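Local coordinates for histidine triad protein (Plasmodium falciparum 3D7, PDB 5CS2), which probably hydrolyses diadenosine triphosphate to AMP and ADP, as a Fhit-like member of the histidine triad family, and is bound here by the natural product cyclomarin A, at residues E3-K6 and N7-E10; N83-C86 and Y87-G90; K192-I195 and N196-F199. One frame throughout, in Å; residues are numbered along the deposited sequence.

Each contact is a two-turn piece of helix held by four i to i+4 backbone bonds, and they follow one another along the chain: interaction 1 in helix 4-11, interaction 2 in helix 72-93, interaction 3 at the end of helix 181-199. Their centres lie 12 to 13 Å apart, so the three pieces cluster compactly. Phe199 joins them, reaching Tyr5 and Leu9 of interaction 1 as well as Phe84 and Ile88 of interaction 2. Helix 72-93 belongs to the HIT domain and packs on its antiparallel sheet; the helices near the two chain ends are laid against it. Interactions 1 and 2 also touch the second subunit, interaction 3 does not.

Interaction 1: E3-K6 and N7-E10; sequences EKYK and NILE
Lys4 and Ile8 run side by side in the same direction, one helical turn apart, and meet where Lys4 CE comes to 4.0 Å from Ile8 CD1. The lysine can do this because it is fully extended, with CG anti to the backbone N (chi1 -180°). Its CD lies over one face of the neighbouring Tyr5 ring, offset toward the rim, and its NZ gives a hydrogen bond of 3.1 Å to Tyr5 OH. That ammonium group also bonds Asn83 OD1 in helix 72-93 and Leu70 O of the second subunit, so a partly exposed lysine spans the helix pair and the dimer contact. Tyr5 points the same way as Ile8, and its CD1 is 4.0 Å from Ile8 CD1. This is the buried side of the short helix 4-11, which packs on helix 72-93, the long helix of the HIT fold; Leu9 belongs to it too. On the exposed side, Lys6 and Glu10 form an i to i+4 salt bridge, long at 3.6 Å between Lys6 NZ and Glu10 OE2. The lysine, bent at chi3 and chi4, crosses the glutamate obliquely, and its CE comes closer to Glu10 OE2, at 3.4 Å, than NZ does. Leu9 N also bonds Tyr5 O at 3.0 Å, one of four i to i+4 bonds.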
loop_
_atom_site.group_PDB
_atom_site.type_symbol
_atom_site.label_atom_id
_atom_site.label_comp_id
_atom_site.label_asym_id
_atom_site.label_seq_id
_atom_site.Cartn_x
_atom_site.Cartn_y
_atom_site.Cartn_z
ATOM N N GLU A 3 -7.641 5.513 -20.493
ATOM C CA GLU A 3 -6.845 4.336 -20.856
ATOM C C GLU A 3 -5.989 3.788 -19.682
ATOM O O GLU A 3 -5.802 2.569 -19.640
ATOM C CB GLU A 3 -6.002 4.584 -22.115
ATOM C CG GLU A 3 -4.791 3.681 -22.340
ATOM C CD GLU A 3 -4.903 2.619 -23.421
ATOM O OE1 GLU A 3 -3.844 2.156 -23.908
ATOM O OE2 GLU A 3 -6.044 2.243 -23.779
ATOM N N LYS A 4 -5.469 4.644 -18.755
ATOM C CA LYS A 4 -4.656 4.150 -17.616
ATOM C C LYS A 4 -5.431 3.089 -16.804
ATOM O O LYS A 4 -4.920 2.001 -16.538
ATOM C CB LYS A 4 -4.239 5.283 -16.644
ATOM C CG LYS A 4 -3.393 4.773 -15.462
ATOM C CD LYS A 4 -3.340 5.736 -14.243
ATOM C CE LYS A 4 -2.940 5.003 -12.965
ATOM N NZ LYS A 4 -2.887 5.890 -11.744
ATOM N N TYR A 5 -6.652 3.441 -16.415
ATOM C CA TYR A 5 -7.475 2.569 -15.581
ATOM C C TYR A 5 -8.029 1.385 -16.328
ATOM O O TYR A 5 -8.127 0.309 -15.740
ATOM C CB TYR A 5 -8.537 3.363 -14.862
ATOM C CG TYR A 5 -7.869 4.344 -13.935
ATOM C CD1 TYR A 5 -7.139 3.900 -12.826
ATOM C CD2 TYR A 5 -7.840 5.702 -14.233
ATOM C CE1 TYR A 5 -6.431 4.789 -12.026
ATOM C CE2 TYR A 5 -7.150 6.607 -13.423
ATOM C CZ TYR A 5 -6.452 6.145 -12.316
ATOM O OH TYR A 5 -5.773 7.018 -11.504
ATOM N N LYS A 6 -8.303 1.548 -17.634
ATOM C CA LYS A 6 -8.764 0.468 -18.490
ATOM C C LYS A 6 -7.602 -0.512 -18.594
ATOM O O LYS A 6 -7.816 -1.721 -18.534
ATOM C CB LYS A 6 -9.148 1.036 -19.880
ATOM C CG LYS A 6 -9.697 -0.002 -20.860
ATOM C CD LYS A 6 -9.875 0.597 -22.261
ATOM C CE LYS A 6 -9.676 -0.401 -23.384
ATOM N NZ LYS A 6 -10.807 -1.361 -23.506
ATOM N N ASN A 7 -6.356 0.010 -18.686
ATOM C CA ASN A 7 -5.160 -0.821 -18.787
ATOM C C ASN A 7 -4.944 -1.603 -17.480
ATOM O O ASN A 7 -4.568 -2.774 -17.517
ATOM C CB ASN A 7 -3.931 0.028 -19.119
ATOM C CG ASN A 7 -2.752 -0.791 -19.590
ATOM O OD1 ASN A 7 -2.879 -1.953 -19.988
ATOM N ND2 ASN A 7 -1.575 -0.193 -19.589
ATOM N N ILE A 8 -5.248 -0.976 -16.331
ATOM C CA ILE A 8 -5.112 -1.669 -15.046
ATOM C C ILE A 8 -6.135 -2.830 -15.009
ATOM O O ILE A 8 -5.774 -3.952 -14.663
ATOM C CB ILE A 8 -5.320 -0.676 -13.882
ATOM C CG1 ILE A 8 -4.051 0.188 -13.674
ATOM C CG2 ILE A 8 -5.771 -1.387 -12.552
ATOM C CD1 ILE A 8 -4.163 1.246 -12.517
ATOM N N LEU A 9 -7.391 -2.552 -15.411
ATOM C CA LEU A 9 -8.460 -3.562 -15.425
ATOM C C LEU A 9 -8.116 -4.748 -16.306
ATOM O O LEU A 9 -8.376 -5.892 -15.932
ATOM C CB LEU A 9 -9.815 -2.932 -15.786
ATOM C CG LEU A 9 -10.428 -1.999 -14.750
ATOM C CD1 LEU A 9 -11.634 -1.332 -15.321
ATOM C CD2 LEU A 9 -10.882 -2.762 -13.471
ATOM N N GLU A 10 -7.426 -4.488 -17.430
ATOM C CA GLU A 10 -6.968 -5.559 -18.311
ATOM C C GLU A 10 -5.938 -6.405 -17.561
ATOM O O GLU A 10 -6.041 -7.633 -17.566
ATOM C CB GLU A 10 -6.382 -4.976 -19.612
ATOM C CG GLU A 10 -7.427 -4.249 -20.463
ATOM C CD GLU A 10 -6.955 -3.300 -21.559
ATOM O OE1 GLU A 10 -5.804 -2.808 -21.487
ATOM O OE2 GLU A 10 -7.762 -3.015 -22.475
#

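Interaction 2: N83-C86 and Y87-G90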
loop_
_atom_site.group_PDB
_atom_site.type_symbol
_atom_site.label_atom_id
_atom_site.label_comp_id
_atom_site.label_asym_id
_atom_site.label_seq_id
_atom_site.Cartn_x
_atom_site.Cartn_y
_atom_site.Cartn_z
ATOM N N ASN A 83 -5.025 1.310 -6.348
ATOM C CA ASN A 83 -4.886 2.574 -7.099
ATOM C C ASN A 83 -6.182 2.848 -7.901
ATOM O O ASN A 83 -6.722 3.955 -7.817
ATOM C CB ASN A 83 -3.666 2.502 -8.013
ATOM C CG ASN A 83 -3.286 3.853 -8.536
ATOM O OD1 ASN A 83 -3.736 4.268 -9.604
ATOM N ND2 ASN A 83 -2.408 4.529 -7.836
ATOM N N PHE A 84 -6.698 1.817 -8.596
ATOM C CA PHE A 84 -7.946 1.886 -9.369
ATOM C C PHE A 84 -9.101 2.295 -8.452
ATOM O O PHE A 84 -9.901 3.160 -8.823
ATOM C CB PHE A 84 -8.239 0.542 -10.042
ATOM C CG PHE A 84 -9.568 0.499 -10.777
ATOM C CD1 PHE A 84 -9.723 1.138 -12.008
ATOM C CD2 PHE A 84 -10.682 -0.107 -10.197
ATOM C CE1 PHE A 84 -10.949 1.108 -12.683
ATOM C CE2 PHE A 84 -11.927 -0.093 -10.854
ATOM C CZ PHE A 84 -12.040 0.489 -12.103
ATOM N N MET A 85 -9.220 1.660 -7.238
ATOM C CA MET A 85 -10.314 1.981 -6.327
ATOM C C MET A 85 -10.219 3.372 -5.723
ATOM O O MET A 85 -11.249 3.992 -5.510
ATOM C CB MET A 85 -10.478 0.907 -5.237
ATOM C CG MET A 85 -11.030 -0.404 -5.773
ATOM S SD MET A 85 -12.578 -0.249 -6.778
ATOM C CE MET A 85 -13.547 0.666 -5.771
ATOM N N CYS A 86 -8.990 3.925 -5.530
ATOM C CA CYS A 86 -8.875 5.306 -5.074
ATOM C C CYS A 86 -9.410 6.235 -6.153
ATOM O O CYS A 86 -10.074 7.213 -5.825
ATOM C CB CYS A 86 -7.443 5.657 -4.705
ATOM S SG CYS A 86 -6.910 4.875 -3.184
ATOM N N TYR A 87 -9.181 5.894 -7.421
ATOM C CA TYR A 87 -9.734 6.677 -8.542
ATOM C C TYR A 87 -11.274 6.639 -8.518
ATOM O O TYR A 87 -11.913 7.689 -8.492
ATOM C CB TYR A 87 -9.194 6.160 -9.872
ATOM C CG TYR A 87 -9.743 6.880 -11.090
ATOM C CD1 TYR A 87 -9.301 8.162 -11.428
ATOM C CD2 TYR A 87 -10.724 6.297 -11.884
ATOM C CE1 TYR A 87 -9.781 8.816 -12.566
ATOM C CE2 TYR A 87 -11.240 6.959 -13.001
ATOM C CZ TYR A 87 -10.751 8.208 -13.346
ATOM O OH TYR A 87 -11.230 8.846 -14.464
ATOM N N ILE A 88 -11.864 5.429 -8.432
ATOM C CA ILE A 88 -13.330 5.267 -8.384
ATOM C C ILE A 88 -13.944 5.980 -7.197
ATOM O O ILE A 88 -14.888 6.751 -7.373
ATOM C CB ILE A 88 -13.685 3.739 -8.379
ATOM C CG1 ILE A 88 -13.239 3.028 -9.689
ATOM C CG2 ILE A 88 -15.187 3.524 -8.080
ATOM C CD1 ILE A 88 -13.815 3.620 -11.077
ATOM N N MET A 89 -13.431 5.712 -5.970
ATOM C CA MET A 89 -13.950 6.314 -4.749
ATOM C C MET A 89 -13.811 7.831 -4.771
ATOM O O MET A 89 -14.665 8.531 -4.217
ATOM C CB MET A 89 -13.334 5.707 -3.481
ATOM C CG MET A 89 -13.513 4.187 -3.358
ATOM S SD MET A 89 -15.244 3.621 -3.404
ATOM C CE MET A 89 -15.749 4.043 -1.822
ATOM N N GLY A 90 -12.737 8.308 -5.405
ATOM C CA GLY A 90 -12.472 9.730 -5.564
ATOM C C GLY A 90 -13.594 10.383 -6.336
ATOM O O GLY A 90 -14.148 11.385 -5.884
#
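Phe84 offers one face of its ring to Ile88, a helical turn further on, in a CH-pi contact: Ile88 CG1 sits 3.9 Å from the centroid of the Phe84 ring, 25° off its normal. The contact is displaced toward the rim, so CG1 is closest to Phe84 CE2, at 3.6 Å, while Ile88 CD1 lies 3.7 Å from Phe84 CZ. The phenylalanine swings CG anti to its own amide nitrogen (chi1 176°), and the isoleucine leans CG1 back beside its nitrogen, which brings branch and ring together. Sulfur and methyl contacts continue the apolar surface. Met85 is bent at chi2 and chi3, and its CE lies 4.0 Å from Ile88 CG2 and 4.1 Å from Met89 SD. Both methionines reach strand 56-60 and Ile191 of helix 181-199, while Cys86 faces Phe98 and Ile100 of strand 97-104; this is the long helix of the HIT fold lying against its antiparallel sheet, and the Met89 side chain lies about 9 Å from that of Asn47, a predicted substrate-binding residue. Aromatic neighbours flank the turn: Tyr87 stacks with Tyr5 of helix 4-11, and Phe84 meets Phe199 edge-to-face. Of the backbone hydrogen bonds, Met89 N to Met85 O is short and nearly straight, 2.8 Å with an N-H...O angle of 171°. The bond from Gly90 N to Cys86 O, 2.9 Å long, is more bent. Among the polar side chains, buried Asn83 has both ends of its amide satisfied, ND2 by Tyr67 O of the second subunit and OD1 by the lysine of helix 4-11.

Interaction 3: K192-I195 and N196-F199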
loop_
_atom_site.group_PDB
_atom_site.type_symbol
_atom_site.label_atom_id
_atom_site.label_comp_id
_atom_site.label_asym_id
_atom_site.label_seq_id
_atom_site.Cartn_x
_atom_site.Cartn_y
_atom_site.Cartn_z
ATOM N N LYS A 192 -20.208 -0.738 -7.878
ATOM C CA LYS A 192 -20.242 -1.663 -8.997
ATOM C C LYS A 192 -20.865 -0.989 -10.232
ATOM O O LYS A 192 -20.331 -1.131 -11.327
ATOM C CB LYS A 192 -21.150 -2.849 -8.612
ATOM C CG LYS A 192 -20.543 -4.210 -8.653
ATOM C CD LYS A 192 -21.612 -5.292 -8.399
ATOM C CE LYS A 192 -22.647 -4.920 -7.335
ATOM N NZ LYS A 192 -23.697 -5.975 -7.162
ATOM N N SER A 193 -21.981 -0.251 -10.045
ATOM C CA SER A 193 -22.694 0.430 -11.140
ATOM C C SER A 193 -21.816 1.452 -11.836
ATOM O O SER A 193 -21.787 1.491 -13.068
ATOM C CB SER A 193 -23.971 1.094 -10.647
ATOM O OG SER A 193 -24.865 0.109 -10.160
ATOM N N TYR A 194 -21.045 2.214 -11.041
ATOM C CA TYR A 194 -20.114 3.214 -11.550
ATOM C C TYR A 194 -18.982 2.581 -12.331
ATOM O O TYR A 194 -18.684 3.040 -13.421
ATOM C CB TYR A 194 -19.620 4.118 -10.432
ATOM C CG TYR A 194 -18.803 5.280 -10.943
ATOM C CD1 TYR A 194 -19.420 6.426 -11.442
ATOM C CD2 TYR A 194 -17.409 5.220 -10.971
ATOM C CE1 TYR A 194 -18.670 7.482 -11.966
ATOM C CE2 TYR A 194 -16.648 6.275 -11.477
ATOM C CZ TYR A 194 -17.284 7.400 -11.980
ATOM O OH TYR A 194 -16.527 8.432 -12.467
ATOM N N ILE A 195 -18.350 1.495 -11.800
ATOM C CA ILE A 195 -17.302 0.802 -12.515
ATOM C C ILE A 195 -17.836 0.347 -13.879
ATOM O O ILE A 195 -17.208 0.609 -14.899
ATOM C CB ILE A 195 -16.695 -0.366 -11.657
ATOM C CG1 ILE A 195 -16.043 0.187 -10.380
ATOM C CG2 ILE A 195 -15.722 -1.195 -12.478
ATOM C CD1 ILE A 195 -15.690 -0.901 -9.231
ATOM N N ASN A 196 -19.018 -0.305 -13.890
ATOM C CA ASN A 196 -19.649 -0.809 -15.111
ATOM C C ASN A 196 -19.905 0.290 -16.148
ATOM O O ASN A 196 -19.584 0.116 -17.328
ATOM C CB ASN A 196 -20.942 -1.527 -14.749
ATOM C CG ASN A 196 -20.708 -2.853 -14.069
ATOM O OD1 ASN A 196 -19.612 -3.415 -14.123
ATOM N ND2 ASN A 196 -21.748 -3.398 -13.457
ATOM N N GLU A 197 -20.427 1.405 -15.702
ATOM C CA GLU A 197 -20.764 2.546 -16.566
ATOM C C GLU A 197 -19.525 3.127 -17.277
ATOM O O GLU A 197 -19.561 3.370 -18.487
ATOM C CB GLU A 197 -21.488 3.617 -15.728
ATOM C CG GLU A 197 -21.923 4.846 -16.511
ATOM C CD GLU A 197 -22.740 5.860 -15.730
ATOM O OE1 GLU A 197 -22.136 6.695 -15.017
ATOM O OE2 GLU A 197 -23.985 5.841 -15.860
ATOM N N LYS A 198 -18.414 3.284 -16.533
ATOM C CA LYS A 198 -17.193 3.885 -17.062
ATOM C C LYS A 198 -16.243 2.936 -17.735
ATOM O O LYS A 198 -15.419 3.383 -18.542
ATOM C CB LYS A 198 -16.466 4.642 -15.928
ATOM C CG LYS A 198 -17.277 5.757 -15.278
ATOM C CD LYS A 198 -17.604 6.880 -16.268
ATOM C CE LYS A 198 -18.398 7.989 -15.621
ATOM N NZ LYS A 198 -18.853 8.978 -16.631
ATOM N N PHE A 199 -16.319 1.631 -17.426
ATOM C CA PHE A 199 -15.321 0.701 -17.918
ATOM C C PHE A 199 -15.811 -0.517 -18.678
ATOM O O PHE A 199 -14.990 -1.375 -19.023
ATOM C CB PHE A 199 -14.428 0.269 -16.733
ATOM C CG PHE A 199 -13.606 1.433 -16.254
ATOM C CD1 PHE A 199 -12.535 1.909 -17.014
ATOM C CD2 PHE A 199 -13.981 2.148 -15.126
ATOM C CE1 PHE A 199 -11.811 3.033 -16.599
ATOM C CE2 PHE A 199 -13.275 3.290 -14.732
ATOM C CZ PHE A 199 -12.204 3.729 -15.472
#
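Lys192 meets Asn196 through its backbone: Asn196 N bonds Lys192 O at 3.0 Å, an almost straight bond of 168°. The Asn196 side chain folds back over the same carbonyl, its CG 3.3 Å from Lys192 O, because CG stands beside its own amide nitrogen (chi1 -72°); its amide is too poorly angled for a hydrogen bond there. Ser193 takes up Glu197 N at its carbonyl, while its hydroxyl turns back to bond Asn189 O, one turn earlier. Tyr194 carries the main side-chain contact. Its ring is crossed by the aliphatic part of Lys198, whose CG lies over one face in a CH-pi contact, 3.9 Å from the centroid of the Tyr194 ring and offset toward the rim. A bend at chi2 of Lys198 carries the chain on along the ring, so that CE arrives 3.7 Å from Tyr194 OH. The tyrosine also packs on Leu92 and Ile88 of helix 72-93, the latter meeting the ring near its CE2, with a weak hydrogen bond between its OH and Asn91 ND2. Ile195 turns inward, onto Met85 and the side chain of Trp14. Its carbonyl accepts Phe199 N at 2.9 Å, with the angle at the hydrogen reduced to 134°, and Phe199 CD2 brings the edge of its ring to 3.6 Å from Ile195 O. The arrangement is that of the last two turns of an amphipathic helix, here helix 181-199, which lays its apolar side, Phe199 included, on helix 4-11 and on helix 72-93 of the HIT domain.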